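Long-range contact in thymine dioxygenase (Neurospora crassa, PDB 5C3Q), which probably acts as a 2-oxoglutarate- and iron-dependent dioxygenase that hydroxylates the methyl group of thymine: residues Lys5-Leu17 with Val235-Ile248. Residues are numbered along the deposited sequence; the frame is centred on the assembly and turned at random.
Sequences KAAVNEDGLVIPL and VKSPNGQFIDATPI
L13 and S237 bring the two backbones closest, CA to CA 4.9 Å, where one beta hairpin lies over another. Strands 8-10 and 242-244 stack face to face with their axes 8.1 Å apart and N-to-C directions 134° from one another. The 8-15 hairpin reverses through a type I' turn, E10 to L13, and carries a classic beta bulge, A7 and V8 facing I15; the 235-244 hairpin reverses through a type I turn, S237 to G240. Between the layers, L13 CD2 lies 3.8 Å from I243 CB and also meets V235, whose side chain it crosses at about a right angle. V8 CG1 touches I243 CG2, and I243 CD1 reaches D11 CB.

The two turns are joined by D11. A chi1 of -157° carries the D11 carboxylate across to the S237-G240 turn, where S237 OG donates to D11 OD2 at 2.7 Å, on the anti side and 26° out of the carboxylate plane. The same OG accepts from Q241 N, so the hydroxyl links the D11 carboxylate to the backbone just past the S237-G240 turn. N239 ND2 adds a weak, long but straight bond to D11 OD1 (3.4 Å). Cut back to an alanine, D11 would probably leave the S237 hydroxyl without its acceptor and the N239 amide, weakly held as it is, freer to turn. Farther along, two waters link the E10 carboxylate to D244, one from OE1 to the backbone N, the other from OE2, where its bond is weak, to the carbonyl O.

The 8-15 hairpin edges the large sheet, its strand 13-19 running beside strand 47-51, whose Y49 touches A7, I15 and A245; the 235-244 hairpin edges the smaller sheet of the double-stranded beta-helix, with V235 close to the metal ligand H273.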
# COMPACT_ATOMS: atom_id res chain seq x y z
N LYS A 5 -14.58 16.77 7.25
CA LYS A 5 -13.41 17.20 8.02
C LYS A 5 -12.23 16.33 7.61
O LYS A 5 -12.36 15.12 7.49
CB LYS A 5 -13.67 17.08 9.52
CG LYS A 5 -12.50 17.52 10.39
CD LYS A 5 -12.90 17.57 11.85
CE LYS A 5 -11.70 17.81 12.76
NZ LYS A 5 -10.88 16.58 12.95
N ALA A 6 -11.08 16.96 7.39
CA ALA A 6 -9.87 16.24 6.98
C ALA A 6 -9.53 15.10 7.94
O ALA A 6 -9.72 15.21 9.14
CB ALA A 6 -8.69 17.21 6.88
N ALA A 7 -9.06 13.98 7.39
CA ALA A 7 -8.62 12.85 8.20
C ALA A 7 -7.38 13.23 9.01
O ALA A 7 -7.26 12.86 10.17
CB ALA A 7 -8.33 11.65 7.32
N VAL A 8 -6.47 13.96 8.37
CA VAL A 8 -5.25 14.43 9.00
C VAL A 8 -5.02 15.89 8.62
O VAL A 8 -5.17 16.27 7.47
CB VAL A 8 -4.03 13.60 8.54
CG1 VAL A 8 -2.74 14.12 9.15
CG2 VAL A 8 -4.22 12.14 8.89
N ASN A 9 -4.66 16.70 9.61
CA ASN A 9 -4.36 18.11 9.40
C ASN A 9 -3.34 18.61 10.41
O ASN A 9 -3.69 19.20 11.44
CB ASN A 9 -5.64 18.95 9.47
CG ASN A 9 -5.45 20.37 8.98
OD1 ASN A 9 -4.32 20.86 8.88
ND2 ASN A 9 -6.55 21.05 8.68
N GLU A 10 -2.06 18.36 10.12
CA GLU A 10 -0.96 18.73 11.01
C GLU A 10 0.30 19.03 10.21
O GLU A 10 0.62 18.34 9.24
CB GLU A 10 -0.67 17.59 11.99
CG GLU A 10 -1.78 17.32 12.99
CD GLU A 10 -1.45 16.19 13.97
OE1 GLU A 10 -0.28 15.77 14.05
OE2 GLU A 10 -2.39 15.74 14.67
N ASP A 11 1.01 20.08 10.62
CA ASP A 11 2.31 20.44 10.05
C ASP A 11 2.29 20.68 8.54
O ASP A 11 3.27 20.41 7.85
CB ASP A 11 3.34 19.36 10.41
CG ASP A 11 4.76 19.88 10.36
OD1 ASP A 11 5.00 20.98 10.90
OD2 ASP A 11 5.64 19.19 9.79
N GLY A 12 1.17 21.19 8.04
CA GLY A 12 1.01 21.45 6.61
C GLY A 12 0.57 20.23 5.81
O GLY A 12 0.35 20.35 4.60
N LEU A 13 0.44 19.08 6.46
CA LEU A 13 -0.06 17.86 5.82
C LEU A 13 -1.56 17.79 6.02
O LEU A 13 -2.03 17.67 7.15
CB LEU A 13 0.60 16.61 6.41
CG LEU A 13 0.15 15.25 5.85
CD1 LEU A 13 0.62 15.05 4.42
CD2 LEU A 13 0.65 14.12 6.73
N VAL A 14 -2.30 17.88 4.92
CA VAL A 14 -3.76 17.78 4.96
C VAL A 14 -4.20 16.58 4.12
O VAL A 14 -4.07 16.58 2.90
CB VAL A 14 -4.43 19.08 4.47
CG1 VAL A 14 -5.95 18.95 4.49
CG2 VAL A 14 -4.00 20.24 5.34
N ILE A 15 -4.68 15.53 4.79
CA ILE A 15 -5.19 14.35 4.10
C ILE A 15 -6.71 14.37 4.20
O ILE A 15 -7.25 14.23 5.30
CB ILE A 15 -4.63 13.05 4.71
CG1 ILE A 15 -3.10 13.05 4.64
CG2 ILE A 15 -5.21 11.83 3.99
CD1 ILE A 15 -2.43 11.90 5.37
N PRO A 16 -7.40 14.57 3.07
CA PRO A 16 -8.85 14.70 3.11
C PRO A 16 -9.55 13.37 3.37
O PRO A 16 -9.01 12.31 3.04
CB PRO A 16 -9.20 15.19 1.71
CG PRO A 16 -8.15 14.60 0.85
CD PRO A 16 -6.90 14.62 1.68
N LEU A 17 -10.73 13.47 3.98
CA LEU A 17 -11.64 12.35 4.14
C LEU A 17 -12.71 12.53 3.08
O LEU A 17 -13.37 13.57 3.06
CB LEU A 17 -12.26 12.36 5.53
CG LEU A 17 -13.34 11.33 5.83
CD1 LEU A 17 -12.82 9.91 5.64
CD2 LEU A 17 -13.85 11.53 7.25
N VAL A 235 2.86 9.60 7.92
CA VAL A 235 3.05 10.13 6.58
C VAL A 235 3.90 11.39 6.71
O VAL A 235 3.67 12.20 7.60
CB VAL A 235 1.69 10.47 5.93
CG1 VAL A 235 1.87 11.11 4.56
CG2 VAL A 235 0.83 9.22 5.82
N LYS A 236 4.88 11.55 5.83
CA LYS A 236 5.79 12.68 5.90
C LYS A 236 5.11 13.96 5.39
O LYS A 236 4.53 13.98 4.31
CB LYS A 236 7.08 12.40 5.13
CG LYS A 236 8.27 13.20 5.63
CD LYS A 236 9.60 12.52 5.34
CE LYS A 236 10.74 13.26 6.01
NZ LYS A 236 12.07 12.97 5.41
N SER A 237 5.18 15.01 6.20
CA SER A 237 4.59 16.30 5.85
C SER A 237 5.48 17.05 4.86
O SER A 237 6.66 16.72 4.70
CB SER A 237 4.42 17.15 7.11
OG SER A 237 5.67 17.65 7.55
N PRO A 238 4.93 18.09 4.20
CA PRO A 238 5.75 18.94 3.33
C PRO A 238 6.88 19.69 4.04
O PRO A 238 7.80 20.17 3.38
CB PRO A 238 4.74 19.93 2.72
CG PRO A 238 3.52 19.83 3.56
CD PRO A 238 3.50 18.42 4.08
N ASN A 239 6.80 19.80 5.37
CA ASN A 239 7.87 20.40 6.16
C ASN A 239 8.88 19.37 6.66
O ASN A 239 9.82 19.72 7.36
CB ASN A 239 7.30 21.16 7.36
CG ASN A 239 6.26 22.18 6.94
OD1 ASN A 239 6.35 22.77 5.86
ND2 ASN A 239 5.26 22.39 7.79
N GLY A 240 8.68 18.10 6.30
CA GLY A 240 9.67 17.05 6.54
C GLY A 240 9.52 16.30 7.86
O GLY A 240 10.47 15.66 8.31
N GLN A 241 8.34 16.37 8.46
CA GLN A 241 8.07 15.70 9.74
C GLN A 241 7.06 14.59 9.53
O GLN A 241 6.08 14.77 8.80
CB GLN A 241 7.51 16.68 10.76
CG GLN A 241 8.33 17.94 10.96
CD GLN A 241 9.50 17.71 11.88
OE1 GLN A 241 10.38 16.89 11.59
NE2 GLN A 241 9.54 18.44 12.99
N PHE A 242 7.27 13.47 10.21
CA PHE A 242 6.33 12.36 10.15
C PHE A 242 5.11 12.65 11.03
O PHE A 242 5.25 12.96 12.22
CB PHE A 242 7.00 11.04 10.57
CG PHE A 242 7.83 10.43 9.48
CD1 PHE A 242 7.22 9.77 8.42
CD2 PHE A 242 9.21 10.51 9.51
CE1 PHE A 242 7.97 9.20 7.41
CE2 PHE A 242 9.97 9.94 8.50
CZ PHE A 242 9.35 9.29 7.45
N ILE A 243 3.93 12.56 10.43
CA ILE A 243 2.67 12.86 11.09
C ILE A 243 1.85 11.59 11.20
O ILE A 243 1.78 10.81 10.24
CB ILE A 243 1.87 13.91 10.29
CG1 ILE A 243 2.71 15.17 10.05
CG2 ILE A 243 0.56 14.23 10.98
CD1 ILE A 243 3.21 15.87 11.30
N ASP A 244 1.22 11.39 12.35
CA ASP A 244 0.37 10.22 12.58
C ASP A 244 -0.84 10.19 11.65
O ASP A 244 -1.60 11.16 11.58
CB ASP A 244 -0.12 10.19 14.03
CG ASP A 244 0.99 9.86 15.01
OD1 ASP A 244 1.76 8.91 14.75
OD2 ASP A 244 1.10 10.55 16.05
N ALA A 245 -1.01 9.09 10.93
CA ALA A 245 -2.20 8.85 10.13
C ALA A 245 -3.18 8.09 11.00
O ALA A 245 -3.24 6.86 10.97
CB ALA A 245 -1.86 8.07 8.87
N THR A 246 -3.95 8.84 11.78
CA THR A 246 -4.90 8.28 12.74
C THR A 246 -5.87 7.31 12.06
O THR A 246 -6.43 7.63 11.01
CB THR A 246 -5.71 9.42 13.40
OG1 THR A 246 -4.81 10.44 13.84
CG2 THR A 246 -6.53 8.90 14.59
N PRO A 247 -6.06 6.11 12.65
CA PRO A 247 -7.09 5.21 12.12
C PRO A 247 -8.49 5.79 12.27
O PRO A 247 -8.82 6.35 13.33
CB PRO A 247 -6.93 3.96 13.00
CG PRO A 247 -5.55 4.02 13.53
CD PRO A 247 -5.26 5.48 13.71
N ILE A 248 -9.30 5.70 11.22
CA ILE A 248 -10.71 6.07 11.26
C ILE A 248 -11.52 4.83 10.88
O ILE A 248 -11.25 4.20 9.85
CB ILE A 248 -11.03 7.25 10.32
CG1 ILE A 248 -10.29 8.50 10.79
CG2 ILE A 248 -12.53 7.51 10.26
CD1 ILE A 248 -10.43 9.71 9.87
O HOH W 1 1.40 13.25 14.44
O HOH W 2 -2.63 13.28 13.08